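Local structure of HicB3 antitoxin (Yersinia pestis, 4P78) at residues I2-I7 with Y17-D22. The protein is the antitoxin of a toxin-antitoxin pair, forming a complex with the HicA3 toxin and probably neutralising it. Residues are numbered along the deposited sequence; the frame is centred on the assembly and turned at random.
Sequences IYPIFI and YFPDID
Asp-20 OD2, 3.2 Å from Pro-4 CG, is gripped by two hydrogen-bonding groups: a water that also donates to Pro-4 O, with 3.0 Å from the water oxygen to OD2, and Tyr-66 OH, on the helix at 63-67. The same water accepts from Asp-20 N, and its oxygen is 2.9 Å from Pro-4 O, so a single molecule ties the turn to strand 2-9 where direct pairing has ended. That pairing is one antiparallel hydrogen-bonded pair, Phe-6 with Tyr-17. The bond from Phe-6 N to Tyr-17 O, 2.9 Å, is almost straight (172° at the hydrogen), whereas the return bond from Tyr-17 N to Phe-6 O is more bent. Beyond it the chain leaves the strand through a type I beta turn from Phe-18 to Ile-21, closed by Ile-21 N bonding to Phe-18 O.

Side chains pack on two faces. On one, Pro-19 CB lies over the Phe-6 ring, 3.7 Å from its centroid and close to the ring normal, while Phe-6 CB sits over a face of Tyr-17. The Tyr-17 ring is brought there by chi1 of 49°, which sets CG between the backbone N and carbonyl carbon; the two aromatic planes meet at 61°, and Tyr-17 OH lies at the Phe-6 edge. Arg-71 of helix 70-75 touches all three residues. On the other face, Ile-5 CG2 lies over one face of the Phe-18 ring, toward its rim, 3.6 Å from CE1, and Tyr-3 CB comes to the ring's edge; Phe-18 also packs against Ala-38 of helix 31-52. Strand bonds, a shared water and a proline-aromatic contact thus fasten the exit of strand 14-17 to strand 2-9, one of the two inner strands of the four-stranded antiparallel sheet, and the water and Tyr-66 both hold OD2, which probably limits rotation of the Asp-20 carboxylate.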
ATOM      1  N   ILE A   2       2.535 -12.196   2.326  1.00 41.07           N
ATOM      2  CA  ILE A   2       2.063 -10.815   2.291  1.00 36.64           C
ATOM      3  C   ILE A   2       1.171 -10.567   1.085  1.00 31.58           C
ATOM      4  O   ILE A   2       1.578 -10.790  -0.052  1.00 33.26           O
ATOM      5  CB  ILE A   2       3.226  -9.800   2.245  1.00 37.78           C
ATOM      6  CG1 ILE A   2       4.114  -9.937   3.474  1.00 42.58           C
ATOM      7  CG2 ILE A   2       2.687  -8.370   2.208  1.00 34.93           C
ATOM      8  CD1 ILE A   2       3.441  -9.445   4.719  1.00 48.40           C
ATOM      9  N   TYR A   3      -0.043 -10.087   1.340  1.00 30.65           N
ATOM     10  CA  TYR A   3      -0.956  -9.731   0.269  1.00 28.21           C
ATOM     11  C   TYR A   3      -1.240  -8.241   0.221  1.00 24.99           C
ATOM     12  O   TYR A   3      -1.349  -7.584   1.260  1.00 27.21           O
ATOM     13  CB  TYR A   3      -2.275 -10.493   0.410  1.00 33.38           C
ATOM     14  CG  TYR A   3      -2.265 -11.841  -0.256  1.00 38.76           C
ATOM     15  CD1 TYR A   3      -1.883 -12.982   0.439  1.00 41.43           C
ATOM     16  CD2 TYR A   3      -2.645 -11.977  -1.586  1.00 39.14           C
ATOM     17  CE1 TYR A   3      -1.879 -14.221  -0.183  1.00 40.31           C
ATOM     18  CE2 TYR A   3      -2.647 -13.205  -2.206  1.00 38.96           C
ATOM     19  CZ  TYR A   3      -2.266 -14.325  -1.503  1.00 43.71           C
ATOM     20  OH  TYR A   3      -2.272 -15.553  -2.140  1.00 48.14           O
ATOM     21  N   PRO A   4      -1.372  -7.703  -0.996  1.00 25.71           N
ATOM     22  CA  PRO A   4      -1.809  -6.315  -1.169  1.00 24.26           C
ATOM     23  C   PRO A   4      -3.302  -6.191  -0.948  1.00 24.78           C
ATOM     24  O   PRO A   4      -4.044  -7.102  -1.339  1.00 22.89           O
ATOM     25  CB  PRO A   4      -1.465  -6.009  -2.620  1.00 22.01           C
ATOM     26  CG  PRO A   4      -1.503  -7.363  -3.307  1.00 25.87           C
ATOM     27  CD  PRO A   4      -1.069  -8.369  -2.280  1.00 24.83           C
ATOM     28  N   ILE A   5      -3.727  -5.097  -0.323  1.00 21.33           N
ATOM     29  CA  ILE A   5      -5.139  -4.725  -0.291  1.00 21.03           C
ATOM     30  C   ILE A   5      -5.281  -3.287  -0.774  1.00 20.87           C
ATOM     31  O   ILE A   5      -4.360  -2.484  -0.623  1.00 23.96           O
ATOM     32  CB  ILE A   5      -5.759  -4.872   1.121  1.00 22.58           C
ATOM     33  CG1 ILE A   5      -4.942  -4.101   2.159  1.00 21.83           C
ATOM     34  CG2 ILE A   5      -5.889  -6.365   1.514  1.00 22.26           C
ATOM     35  CD1 ILE A   5      -5.617  -4.020   3.527  1.00 23.77           C
ATOM     36  N   PHE A   6      -6.411  -2.973  -1.397  1.00 20.49           N
ATOM     37  CA  PHE A   6      -6.733  -1.600  -1.773  1.00 21.07           C
ATOM     38  C   PHE A   6      -7.760  -1.121  -0.769  1.00 23.59           C
ATOM     39  O   PHE A   6      -8.791  -1.775  -0.601  1.00 22.49           O
ATOM     40  CB  PHE A   6      -7.312  -1.498  -3.198  1.00 21.82           C
ATOM     41  CG  PHE A   6      -6.315  -1.699  -4.301  1.00 18.64           C
ATOM     42  CD1 PHE A   6      -4.977  -1.942  -4.032  1.00 19.51           C
ATOM     43  CD2 PHE A   6      -6.721  -1.624  -5.621  1.00 21.16           C
ATOM     44  CE1 PHE A   6      -4.079  -2.118  -5.059  1.00 22.08           C
ATOM     45  CE2 PHE A   6      -5.821  -1.794  -6.653  1.00 20.46           C
ATOM     46  CZ  PHE A   6      -4.502  -2.038  -6.370  1.00 20.21           C
ATOM     47  N   ILE A   7      -7.502  -0.009  -0.077  1.00 23.31           N
ATOM     48  CA  ILE A   7      -8.505   0.472   0.853  1.00 22.11           C
ATOM     49  C   ILE A   7      -8.906   1.929   0.625  1.00 27.77           C
ATOM     50  O   ILE A   7      -8.152   2.738   0.076  1.00 27.56           O
ATOM     51  CB  ILE A   7      -8.059   0.298   2.322  1.00 23.69           C
ATOM     52  CG1 ILE A   7      -6.949   1.259   2.692  1.00 28.86           C
ATOM     53  CG2 ILE A   7      -7.643  -1.140   2.602  1.00 27.46           C
ATOM     54  CD1 ILE A   7      -6.568   1.163   4.149  1.00 33.50           C
ATOM     55  N   TYR A  17     -10.727  -4.125  -0.908  1.00 21.75           N
ATOM     56  CA  TYR A  17     -10.719  -5.458  -1.502  1.00 24.26           C
ATOM     57  C   TYR A  17      -9.288  -5.884  -1.801  1.00 22.97           C
ATOM     58  O   TYR A  17      -8.368  -5.057  -1.761  1.00 20.32           O
ATOM     59  CB  TYR A  17     -11.569  -5.484  -2.785  1.00 20.00           C
ATOM     60  CG  TYR A  17     -11.246  -4.351  -3.746  1.00 21.48           C
ATOM     61  CD1 TYR A  17     -10.222  -4.478  -4.688  1.00 20.98           C
ATOM     62  CD2 TYR A  17     -11.965  -3.153  -3.712  1.00 20.31           C
ATOM     63  CE1 TYR A  17      -9.919  -3.444  -5.565  1.00 21.32           C
ATOM     64  CE2 TYR A  17     -11.662  -2.112  -4.578  1.00 20.08           C
ATOM     65  CZ  TYR A  17     -10.638  -2.264  -5.502  1.00 21.59           C
ATOM     66  OH  TYR A  17     -10.345  -1.237  -6.371  1.00 21.75           O
ATOM     67  N   PHE A  18      -9.105  -7.174  -2.060  1.00 20.06           N
ATOM     68  CA  PHE A  18      -7.843  -7.697  -2.567  1.00 22.87           C
ATOM     69  C   PHE A  18      -7.810  -7.483  -4.070  1.00 22.48           C
ATOM     70  O   PHE A  18      -8.652  -8.029  -4.786  1.00 21.63           O
ATOM     71  CB  PHE A  18      -7.694  -9.194  -2.258  1.00 21.39           C
ATOM     72  CG  PHE A  18      -7.567  -9.523  -0.784  1.00 24.28           C
ATOM     73  CD1 PHE A  18      -6.316  -9.641  -0.185  1.00 22.36           C
ATOM     74  CD2 PHE A  18      -8.690  -9.750  -0.009  1.00 23.00           C
ATOM     75  CE1 PHE A  18      -6.194  -9.972   1.150  1.00 21.21           C
ATOM     76  CE2 PHE A  18      -8.570 -10.075   1.332  1.00 23.53           C
ATOM     77  CZ  PHE A  18      -7.320 -10.188   1.910  1.00 24.67           C
ATOM     78  N   PRO A  19      -6.848  -6.694  -4.567  1.00 24.38           N
ATOM     79  CA  PRO A  19      -6.805  -6.485  -6.022  1.00 21.52           C
ATOM     80  C   PRO A  19      -6.511  -7.777  -6.800  1.00 21.82           C
ATOM     81  O   PRO A  19      -6.847  -7.860  -7.972  1.00 25.20           O
ATOM     82  CB  PRO A  19      -5.665  -5.465  -6.193  1.00 23.28           C
ATOM     83  CG  PRO A  19      -4.772  -5.708  -5.006  1.00 23.72           C
ATOM     84  CD  PRO A  19      -5.743  -6.003  -3.878  1.00 23.02           C
ATOM     85  N   ASP A  20      -5.906  -8.770  -6.162  1.00 20.89           N
ATOM     86  CA  ASP A  20      -5.653 -10.045  -6.839  1.00 24.14           C
ATOM     87  C   ASP A  20      -6.795 -11.052  -6.661  1.00 28.73           C
ATOM     88  O   ASP A  20      -6.777 -12.144  -7.241  1.00 26.72           O
ATOM     89  CB  ASP A  20      -4.362 -10.672  -6.334  1.00 22.64           C
ATOM     90  CG  ASP A  20      -3.156  -9.773  -6.568  1.00 32.00           C
ATOM     91  OD1 ASP A  20      -2.828  -9.503  -7.737  1.00 34.37           O
ATOM     92  OD2 ASP A  20      -2.561  -9.319  -5.576  1.00 30.44           O
ATOM     93  N   ILE A  21      -7.774 -10.705  -5.840  1.00 22.70           N
ATOM     94  CA  ILE A  21      -8.852 -11.646  -5.564  1.00 25.46           C
ATOM     95  C   ILE A  21     -10.181 -10.960  -5.852  1.00 26.20           C
ATOM     96  O   ILE A  21     -10.750 -10.303  -4.979  1.00 24.68           O
ATOM     97  CB  ILE A  21      -8.783 -12.162  -4.110  1.00 23.81           C
ATOM     98  CG1 ILE A  21      -7.326 -12.486  -3.743  1.00 25.06           C
ATOM     99  CG2 ILE A  21      -9.670 -13.386  -3.923  1.00 24.99           C
ATOM    100  CD1 ILE A  21      -7.157 -13.038  -2.352  1.00 26.31           C
ATOM    101  N   ASP A  22     -10.623 -11.074  -7.106  1.00 26.65           N
ATOM    102  CA  ASP A  22     -11.874 -10.476  -7.560  1.00 29.15           C
ATOM    103  C   ASP A  22     -13.036 -10.917  -6.692  1.00 26.90           C
ATOM    104  O   ASP A  22     -13.293 -12.114  -6.567  1.00 25.64           O
ATOM    105  CB  ASP A  22     -12.181 -10.862  -9.013  1.00 35.61           C
ATOM    106  CG  ASP A  22     -11.389 -10.054 -10.023  1.00 43.43           C
ATOM    107  OD1 ASP A  22     -10.909  -8.936  -9.703  1.00 37.53           O
ATOM    108  OD2 ASP A  22     -11.262 -10.548 -11.159  1.00 45.08           O
TER
HETATM  109  O   HOH W   1      -4.568  -9.018  -3.389  1.00 21.39           O